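Local coordinates for protein cytochrome P450 CYP260B1 (Sorangium cellulosum, PDB 5HIW) that belongs to the cytochrome P450 family of haem-thiolate proteins and holds iron protoporphyrin IX in a buried pocket of a mainly helical fold, at residues S234-N239 and P342-E347; L241-A246 and T269-S274; A264-T269 and V326-F331. All blocks are in the same frame, centred on the assembly; numbering follows the deposited sequence.

How the contacts relate
The three contacts lie close together. The centre of contact 1 is about 11 Å from those of contacts 2 and 3, which are about 10 Å from each other. Helix 232-245 serves contacts 1 and 2. Helix 261-271 serves contacts 2 and 3, which share T269. Helix 341-358 enters through contact 1. Along the chain, contacts 2 and 3 are nested inside the loop closed by contact 1, and their segments alternate. R345 of contact 1 forms a salt bridge with E266 of contact 3. Contacts 1 and 3 touch the porphyrin, while contact 2 joins helices 232-245 and 261-271 farther from the haem. Together they tie these helices to the loop that leads to the haem.

Contact 1 (S234-N239 and P342-E347); sequences SWMLAN and PLARME. With HEM (protoporphyrin IX containing Fe), chain B.
M236 and A344 meet at the rim of the flat porphyrin, beside its vinyl carbon CBB. A344 CB lies 3.5 Å from HEM CBB, and M236 SD lies 3.8 Å from the same carbon. Both atoms sit beyond the ring edge, on the side of the plane opposite water 1. The oxygen of that water is 2.3 Å from the iron FE. L343 takes a neighbouring part of the edge. Its branch CD2 touches the second vinyl group, 3.6 Å from HEM CBC.

The two helices touch each other mainly through the methionine. M236 SD approaches A344 CB to 3.9 Å. The side chain of M236 leaves with CG anti to the backbone N (chi1 170°) and stays extended. It therefore reaches across the gap as a rod and carries CE on toward the A344 carbonyl and R345 CA. The same CE also packs on I265 and T269. This long reach suits the spacing of the axes, which come no closer than 10.4 Å and cross at -39°. Further along, L237 makes a looser contact, with CD2 4.4 Å from E347 O. Its other branch, CD1, faces the E347 carboxylate. M131 of helix 130-140 packs against both L237 and E347.

R345 is at the margin. Its CB points away from helix 232-245, and its NH2 forms a salt bridge with E266 OE1.

Helix 232-245 is the C-terminal part of helix I, and helix 341-358 is helix L. Their packing at a vinyl edge of the porphyrin belongs to the helical core of the P450 fold.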
# COMPACT_ATOMS: atom_id res chain seq x y z
N SER A 234 -3.26 -5.38 2.05
CA SER A 234 -4.67 -5.73 2.04
C SER A 234 -5.52 -4.83 1.10
O SER A 234 -6.32 -5.39 0.32
CB SER A 234 -5.23 -5.62 3.48
OG SER A 234 -4.68 -6.69 4.27
N TRP A 235 -5.19 -3.57 1.04
CA TRP A 235 -6.01 -2.60 0.20
C TRP A 235 -5.67 -2.82 -1.26
O TRP A 235 -6.58 -2.83 -2.13
CB TRP A 235 -5.93 -1.22 0.67
CG TRP A 235 -6.63 -1.08 1.97
CD1 TRP A 235 -6.04 -0.91 3.22
CD2 TRP A 235 -8.03 -1.20 2.19
NE1 TRP A 235 -7.01 -0.93 4.19
CE2 TRP A 235 -8.24 -1.06 3.59
CE3 TRP A 235 -9.13 -1.40 1.35
CZ2 TRP A 235 -9.51 -1.20 4.15
CZ3 TRP A 235 -10.41 -1.48 1.90
CH2 TRP A 235 -10.58 -1.41 3.29
N MET A 236 -4.39 -3.14 -1.56
CA MET A 236 -4.04 -3.52 -2.96
C MET A 236 -4.70 -4.79 -3.42
O MET A 236 -5.25 -4.88 -4.54
CB MET A 236 -2.52 -3.64 -3.14
CG MET A 236 -2.09 -4.28 -4.50
SD MET A 236 -0.35 -3.87 -4.83
CE MET A 236 -0.23 -4.49 -6.52
N LEU A 237 -4.68 -5.80 -2.55
CA LEU A 237 -5.37 -7.03 -2.87
C LEU A 237 -6.86 -6.81 -2.98
O LEU A 237 -7.47 -7.37 -3.91
CB LEU A 237 -5.06 -8.13 -1.86
CG LEU A 237 -3.59 -8.67 -1.77
CD1 LEU A 237 -3.44 -9.63 -0.57
CD2 LEU A 237 -3.23 -9.33 -3.06
N ALA A 238 -7.44 -6.01 -2.09
CA ALA A 238 -8.83 -5.77 -2.10
C ALA A 238 -9.23 -5.16 -3.47
O ALA A 238 -10.15 -5.63 -4.13
CB ALA A 238 -9.27 -4.81 -1.00
N ASN A 239 -8.53 -4.13 -3.90
CA ASN A 239 -8.97 -3.46 -5.14
C ASN A 239 -8.62 -4.21 -6.41
O ASN A 239 -9.30 -4.07 -7.41
CB ASN A 239 -8.36 -2.09 -5.16
CG ASN A 239 -8.91 -1.19 -4.07
OD1 ASN A 239 -9.74 -1.57 -3.25
ND2 ASN A 239 -8.50 0.02 -4.11
N PRO A 342 8.11 -4.43 -5.26
CA PRO A 342 8.32 -5.82 -5.82
C PRO A 342 7.59 -6.90 -5.00
O PRO A 342 7.08 -7.89 -5.55
CB PRO A 342 9.85 -6.02 -5.73
CG PRO A 342 10.39 -4.65 -5.73
CD PRO A 342 9.37 -3.68 -5.17
N LEU A 343 7.53 -6.67 -3.69
CA LEU A 343 6.83 -7.66 -2.81
C LEU A 343 5.35 -7.56 -3.02
O LEU A 343 4.64 -8.56 -3.08
CB LEU A 343 7.21 -7.45 -1.33
CG LEU A 343 6.43 -8.33 -0.33
CD1 LEU A 343 6.58 -9.82 -0.63
CD2 LEU A 343 6.99 -7.98 1.03
N ALA A 344 4.83 -6.32 -3.07
CA ALA A 344 3.39 -6.13 -3.30
C ALA A 344 2.95 -6.78 -4.61
O ALA A 344 1.96 -7.51 -4.67
CB ALA A 344 3.11 -4.67 -3.28
N ARG A 345 3.69 -6.49 -5.69
CA ARG A 345 3.35 -7.09 -6.98
C ARG A 345 3.40 -8.60 -6.98
O ARG A 345 2.60 -9.25 -7.56
CB ARG A 345 4.31 -6.53 -8.04
CG ARG A 345 3.84 -5.14 -8.57
CD ARG A 345 4.95 -4.45 -9.38
NE ARG A 345 4.48 -3.24 -10.12
CZ ARG A 345 5.17 -2.10 -10.24
NH1 ARG A 345 6.33 -1.88 -9.54
NH2 ARG A 345 4.67 -1.10 -10.97
N MET A 346 4.41 -9.18 -6.34
CA MET A 346 4.52 -10.57 -6.30
C MET A 346 3.41 -11.25 -5.47
O MET A 346 2.85 -12.29 -5.83
CB MET A 346 5.90 -10.98 -5.83
CG MET A 346 6.09 -12.46 -5.67
SD MET A 346 5.72 -13.16 -4.01
CE MET A 346 7.10 -12.58 -3.12
N GLU A 347 3.14 -10.66 -4.32
CA GLU A 347 2.10 -11.23 -3.45
C GLU A 347 0.74 -11.16 -4.13
O GLU A 347 -0.03 -12.12 -4.11
CB GLU A 347 2.12 -10.47 -2.14
CG GLU A 347 1.28 -11.13 -1.04
CD GLU A 347 1.48 -10.51 0.33
OE1 GLU A 347 2.50 -9.85 0.65
OE2 GLU A 347 0.54 -10.81 1.10
CHA HEM B . 6.92 4.09 0.31
CHB HEM B . 2.59 2.69 -1.39
CHC HEM B . 3.62 -1.87 -0.29
CHD HEM B . 7.39 -0.29 2.21
C1A HEM B . 5.71 4.11 -0.30
C2A HEM B . 5.08 5.25 -0.87
C3A HEM B . 3.87 4.86 -1.38
C4A HEM B . 3.70 3.48 -1.03
CMA HEM B . 2.84 5.77 -2.08
CAA HEM B . 5.70 6.64 -1.02
CBA HEM B . 5.59 7.40 0.31
CGA HEM B . 5.94 8.85 0.17
O1A HEM B . 6.56 9.25 -0.88
O2A HEM B . 5.46 9.68 0.98
C1B HEM B . 2.47 1.37 -1.20
C2B HEM B . 1.37 0.61 -1.74
C3B HEM B . 1.68 -0.70 -1.43
C4B HEM B . 2.94 -0.72 -0.69
CMB HEM B . 0.08 1.08 -2.44
CAB HEM B . 0.78 -1.77 -1.76
CBB HEM B . 0.74 -2.99 -1.32
C1C HEM B . 4.77 -1.84 0.50
C2C HEM B . 5.38 -3.04 0.99
C3C HEM B . 6.45 -2.58 1.71
C4C HEM B . 6.45 -1.15 1.69
CMC HEM B . 4.80 -4.40 0.67
CAC HEM B . 7.46 -3.37 2.43
CBC HEM B . 7.78 -4.59 2.03
C1D HEM B . 7.54 1.04 1.85
C2D HEM B . 8.68 1.82 2.39
C3D HEM B . 8.56 3.04 1.88
C4D HEM B . 7.37 2.99 1.01
CMD HEM B . 9.73 1.37 3.39
CAD HEM B . 9.51 4.24 2.03
CBD HEM B . 10.49 4.21 0.87
CGD HEM B . 11.52 5.34 0.94
O1D HEM B . 11.32 6.41 1.60
O2D HEM B . 12.63 5.25 0.30
NA HEM B . 4.83 3.01 -0.44
NB HEM B . 3.41 0.53 -0.72
NC HEM B . 5.43 -0.75 0.85
ND HEM B . 6.76 1.80 1.04
FE HEM B . 5.15 1.17 0.15
O HOH W 1 3.99 1.65 2.08

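Contact 2 (L241-A246 and T269-S274); sequences LVALLA and TRWCSS
A243 and W271 make the main apolar contact. The six-membered part of the indole comes up to the helix: W271 CZ3 is 3.9 Å from A243 CA, and W271 CE3 is 4.0 Å from A243 CB. A243 CA lies oblique to the indole plane. V242 adds a looser touch at the edge, with CG1 4.5 Å from W271 CZ3 and near the ring plane. With chi1 near -174° the indole swings out opposite its own amide nitrogen, from helix 261-271 toward helix 232-245. The small A243 lets the ring come close to the helix backbone. The ring of H247 meets the indole edge-to-face.

Polar bonds hold the tryptophan and the turn behind it. W271 NE1 is bonded to E317 O, and W271 O is bonded to the hydroxyl of Y308. C272 is the first residue to leave helical geometry, and its CA lies 7.2 Å from that of A243. N239, one turn earlier on helix 232-245, donates its amide ND2 to C272 O. The exit from the helix is thus tied to the same partner helix as the indole.

R270 takes no part in the packing on helix 232-245. Its NE forms a salt bridge with E267 OE1, one helical turn back, and E267 OE2 pairs with R323. E267 and R270 are the ends of the ExxR motif, the signature of helix K in cytochromes P450.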
# COMPACT_ATOMS: atom_id res chain seq x y z
N LEU A 241 -9.06 -7.55 -6.44
CA LEU A 241 -10.16 -8.42 -6.52
C LEU A 241 -11.42 -7.65 -7.03
O LEU A 241 -12.17 -8.23 -7.75
CB LEU A 241 -10.45 -9.02 -5.16
CG LEU A 241 -9.42 -10.09 -4.79
CD1 LEU A 241 -9.75 -10.47 -3.38
CD2 LEU A 241 -9.40 -11.29 -5.66
N VAL A 242 -11.60 -6.42 -6.60
CA VAL A 242 -12.73 -5.60 -7.08
C VAL A 242 -12.67 -5.54 -8.59
O VAL A 242 -13.66 -5.84 -9.30
CB VAL A 242 -12.77 -4.22 -6.44
CG1 VAL A 242 -13.73 -3.23 -7.18
CG2 VAL A 242 -13.16 -4.27 -4.96
N ALA A 243 -11.52 -5.15 -9.08
CA ALA A 243 -11.30 -4.97 -10.54
C ALA A 243 -11.55 -6.22 -11.26
O ALA A 243 -12.15 -6.19 -12.37
CB ALA A 243 -9.90 -4.50 -10.81
N LEU A 244 -11.05 -7.36 -10.74
CA LEU A 244 -11.32 -8.61 -11.44
C LEU A 244 -12.80 -9.04 -11.37
O LEU A 244 -13.41 -9.36 -12.40
CB LEU A 244 -10.43 -9.78 -10.95
CG LEU A 244 -8.94 -9.45 -11.22
CD1 LEU A 244 -8.05 -10.55 -10.71
CD2 LEU A 244 -8.60 -9.16 -12.68
N LEU A 245 -13.38 -9.10 -10.18
CA LEU A 245 -14.76 -9.54 -10.03
C LEU A 245 -15.73 -8.61 -10.74
O LEU A 245 -16.77 -9.06 -11.23
CB LEU A 245 -15.16 -9.64 -8.60
CG LEU A 245 -14.37 -10.60 -7.69
CD1 LEU A 245 -14.84 -10.43 -6.25
CD2 LEU A 245 -14.54 -12.02 -8.14
N ALA A 246 -15.40 -7.33 -10.84
CA ALA A 246 -16.28 -6.37 -11.55
C ALA A 246 -16.16 -6.50 -13.10
O ALA A 246 -16.89 -5.80 -13.82
CB ALA A 246 -15.98 -4.94 -11.15
N THR A 269 -4.30 -1.27 -10.61
CA THR A 269 -3.75 -0.20 -9.82
C THR A 269 -4.02 1.18 -10.45
O THR A 269 -3.96 2.17 -9.73
CB THR A 269 -2.26 -0.32 -9.42
OG1 THR A 269 -1.41 -0.18 -10.56
CG2 THR A 269 -2.03 -1.63 -8.72
N ARG A 270 -4.23 1.24 -11.75
CA ARG A 270 -4.60 2.55 -12.40
C ARG A 270 -6.11 2.83 -12.21
O ARG A 270 -6.53 3.93 -11.75
CB ARG A 270 -4.26 2.53 -13.89
CG ARG A 270 -4.60 3.84 -14.59
CD ARG A 270 -4.69 3.68 -16.07
NE ARG A 270 -5.84 2.91 -16.36
CZ ARG A 270 -7.09 3.34 -16.31
NH1 ARG A 270 -7.38 4.58 -15.99
NH2 ARG A 270 -8.03 2.50 -16.66
N TRP A 271 -6.90 1.85 -12.56
CA TRP A 271 -8.36 1.98 -12.55
C TRP A 271 -8.93 2.10 -11.13
O TRP A 271 -9.92 2.79 -10.87
CB TRP A 271 -8.95 0.75 -13.20
CG TRP A 271 -10.34 0.77 -13.39
CD1 TRP A 271 -11.05 1.52 -14.34
CD2 TRP A 271 -11.30 0.07 -12.64
NE1 TRP A 271 -12.37 1.32 -14.17
CE2 TRP A 271 -12.57 0.46 -13.13
CE3 TRP A 271 -11.22 -0.77 -11.55
CZ2 TRP A 271 -13.76 -0.04 -12.59
CZ3 TRP A 271 -12.42 -1.28 -11.01
CH2 TRP A 271 -13.67 -0.91 -11.53
N CYS A 272 -8.28 1.45 -10.17
CA CYS A 272 -8.78 1.50 -8.78
C CYS A 272 -7.62 1.37 -7.80
O CYS A 272 -7.55 0.40 -7.03
CB CYS A 272 -9.79 0.38 -8.57
SG CYS A 272 -10.81 0.62 -7.03
N SER A 273 -6.73 2.35 -7.83
CA SER A 273 -5.65 2.46 -6.82
C SER A 273 -6.15 2.51 -5.39
O SER A 273 -7.14 3.20 -5.12
CB SER A 273 -4.85 3.70 -6.97
OG SER A 273 -3.74 3.65 -6.06
N SER A 274 -5.47 1.79 -4.48
CA SER A 274 -5.77 1.88 -3.07
C SER A 274 -5.07 3.00 -2.33
O SER A 274 -5.36 3.22 -1.15
CB SER A 274 -5.41 0.60 -2.33
OG SER A 274 -4.14 0.15 -2.68

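Contact 3 (A264-T269 and V326-F331); sequences AIEEST and VGMLNF. With HEM (protoporphyrin IX containing Fe), chain B.
T269 meets N330 with its CB, which lies 3.5 Å from N330 ND2. Beyond CB the side chain forks. CG2 stays near the same amide, 3.7 Å from N330 ND2. OG1 sits between the backbone N and the carbonyl carbon (chi1 69°), which turns it back to its own helix. There it donates a 2.9 Å hydrogen bond to E266 O. OG1 also accepts a 2.8 Å bond from water 2, and N330 ND2 donates to that water at 3.3 Å. The water so bridges helix and loop. Its bond to E266 OE2 is weak.

The loop leads into the P450 cysteine-ligand loop, with the FxxGxxxCxG signature starting at F331. Backbone bonds join F331 to C338, the cysteine of that signature and probably the thiolate ligand of the iron.

M328 packs beside the hydroxyl. Its chain bends at chi2 and chi3, bringing CE 3.4 Å from E266 O. The same methyl lies near E266 OE1, the oxygen paired with R345. N330 ND2 stands above one face of the F331 ring, offset toward the rim. The haem meets the edge of the same ring, with F331 CE1 3.6 Å from HEM C3B.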
# COMPACT_ATOMS: atom_id res chain seq x y z
N ALA A 264 -2.70 -7.17 -15.86
CA ALA A 264 -4.00 -6.97 -15.26
C ALA A 264 -3.86 -6.28 -13.92
O ALA A 264 -4.66 -5.38 -13.59
CB ALA A 264 -4.81 -8.25 -15.14
N ILE A 265 -2.87 -6.68 -13.12
CA ILE A 265 -2.63 -6.03 -11.88
C ILE A 265 -2.26 -4.57 -12.06
O ILE A 265 -2.72 -3.69 -11.30
CB ILE A 265 -1.59 -6.87 -11.01
CG1 ILE A 265 -2.24 -8.22 -10.58
CG2 ILE A 265 -1.10 -6.04 -9.82
CD1 ILE A 265 -1.22 -9.18 -9.95
N GLU A 266 -1.40 -4.26 -13.04
CA GLU A 266 -0.99 -2.90 -13.29
C GLU A 266 -2.23 -2.08 -13.66
O GLU A 266 -2.46 -1.00 -13.12
CB GLU A 266 0.06 -2.82 -14.41
CG GLU A 266 1.45 -3.44 -14.05
CD GLU A 266 1.97 -2.79 -12.75
OE1 GLU A 266 2.39 -1.60 -12.77
OE2 GLU A 266 1.92 -3.47 -11.69
N GLU A 267 -3.08 -2.65 -14.47
CA GLU A 267 -4.33 -1.90 -14.83
C GLU A 267 -5.29 -1.71 -13.64
O GLU A 267 -5.84 -0.64 -13.49
CB GLU A 267 -5.01 -2.60 -15.99
CG GLU A 267 -6.32 -2.02 -16.47
CD GLU A 267 -6.27 -0.61 -17.00
OE1 GLU A 267 -5.32 0.12 -16.85
OE2 GLU A 267 -7.31 -0.17 -17.58
N SER A 268 -5.36 -2.69 -12.69
CA SER A 268 -6.14 -2.56 -11.45
C SER A 268 -5.63 -1.45 -10.62
O SER A 268 -6.40 -0.68 -10.02
CB SER A 268 -6.24 -3.89 -10.64
OG SER A 268 -5.05 -4.19 -9.84
N THR A 269 -4.30 -1.27 -10.61
CA THR A 269 -3.75 -0.20 -9.82
C THR A 269 -4.02 1.18 -10.45
O THR A 269 -3.96 2.17 -9.73
CB THR A 269 -2.26 -0.32 -9.42
OG1 THR A 269 -1.41 -0.18 -10.56
CG2 THR A 269 -2.03 -1.63 -8.72
N VAL A 326 1.58 2.69 -17.85
CA VAL A 326 2.74 3.04 -17.02
C VAL A 326 2.53 4.43 -16.37
O VAL A 326 1.63 5.16 -16.72
CB VAL A 326 4.04 3.02 -17.89
CG1 VAL A 326 4.25 1.66 -18.50
CG2 VAL A 326 3.96 4.07 -18.96
N GLY A 327 3.35 4.79 -15.41
CA GLY A 327 3.36 6.12 -14.86
C GLY A 327 2.30 6.34 -13.79
O GLY A 327 2.04 7.48 -13.38
N MET A 328 1.76 5.25 -13.29
CA MET A 328 0.81 5.32 -12.14
C MET A 328 1.53 5.87 -10.89
O MET A 328 2.74 5.79 -10.76
CB MET A 328 0.22 3.92 -11.93
CG MET A 328 -0.89 3.54 -12.89
SD MET A 328 -0.19 2.69 -14.34
CE MET A 328 0.21 1.09 -13.68
N LEU A 329 0.77 6.42 -9.94
CA LEU A 329 1.30 7.09 -8.79
C LEU A 329 1.08 6.27 -7.52
O LEU A 329 1.32 6.80 -6.42
CB LEU A 329 0.58 8.43 -8.62
CG LEU A 329 0.98 9.48 -9.71
CD1 LEU A 329 0.15 10.71 -9.53
CD2 LEU A 329 2.42 9.83 -9.74
N ASN A 330 0.52 5.08 -7.66
CA ASN A 330 0.14 4.24 -6.46
C ASN A 330 1.31 3.95 -5.58
O ASN A 330 1.09 3.74 -4.42
CB ASN A 330 -0.60 2.96 -6.84
CG ASN A 330 0.19 2.06 -7.80
OD1 ASN A 330 0.63 2.50 -8.83
ND2 ASN A 330 0.38 0.80 -7.43
N PHE A 331 2.54 3.84 -6.13
CA PHE A 331 3.73 3.60 -5.35
C PHE A 331 4.54 4.89 -5.21
O PHE A 331 5.71 4.87 -4.84
CB PHE A 331 4.56 2.49 -6.05
CG PHE A 331 3.97 1.11 -5.98
CD1 PHE A 331 3.61 0.53 -4.77
CD2 PHE A 331 3.81 0.35 -7.14
CE1 PHE A 331 3.07 -0.76 -4.73
CE2 PHE A 331 3.25 -0.91 -7.11
CZ PHE A 331 2.92 -1.50 -5.91
CHA HEM B . 6.92 4.09 0.31
CHB HEM B . 2.59 2.69 -1.39
CHC HEM B . 3.62 -1.87 -0.29
CHD HEM B . 7.39 -0.29 2.21
C1A HEM B . 5.71 4.11 -0.30
C2A HEM B . 5.08 5.25 -0.87
C3A HEM B . 3.87 4.86 -1.38
C4A HEM B . 3.70 3.48 -1.03
CMA HEM B . 2.84 5.77 -2.08
CAA HEM B . 5.70 6.64 -1.02
CBA HEM B . 5.59 7.40 0.31
CGA HEM B . 5.94 8.85 0.17
O1A HEM B . 6.56 9.25 -0.88
O2A HEM B . 5.46 9.68 0.98
C1B HEM B . 2.47 1.37 -1.20
C2B HEM B . 1.37 0.61 -1.74
C3B HEM B . 1.68 -0.70 -1.43
C4B HEM B . 2.94 -0.72 -0.69
CMB HEM B . 0.08 1.08 -2.44
CAB HEM B . 0.78 -1.77 -1.76
CBB HEM B . 0.74 -2.99 -1.32
C1C HEM B . 4.77 -1.84 0.50
C2C HEM B . 5.38 -3.04 0.99
C3C HEM B . 6.45 -2.58 1.71
C4C HEM B . 6.45 -1.15 1.69
CMC HEM B . 4.80 -4.40 0.67
CAC HEM B . 7.46 -3.37 2.43
CBC HEM B . 7.78 -4.59 2.03
C1D HEM B . 7.54 1.04 1.85
C2D HEM B . 8.68 1.82 2.39
C3D HEM B . 8.56 3.04 1.88
C4D HEM B . 7.37 2.99 1.01
CMD HEM B . 9.73 1.37 3.39
CAD HEM B . 9.51 4.24 2.03
CBD HEM B . 10.49 4.21 0.87
CGD HEM B . 11.52 5.34 0.94
O1D HEM B . 11.32 6.41 1.60
O2D HEM B . 12.63 5.25 0.30
NA HEM B . 4.83 3.01 -0.44
NB HEM B . 3.41 0.53 -0.72
NC HEM B . 5.43 -0.75 0.85
ND HEM B . 6.76 1.80 1.04
FE HEM B . 5.15 1.17 0.15
O HOH W 2 1.20 -1.10 -9.97
O HOH W 1 3.99 1.65 2.08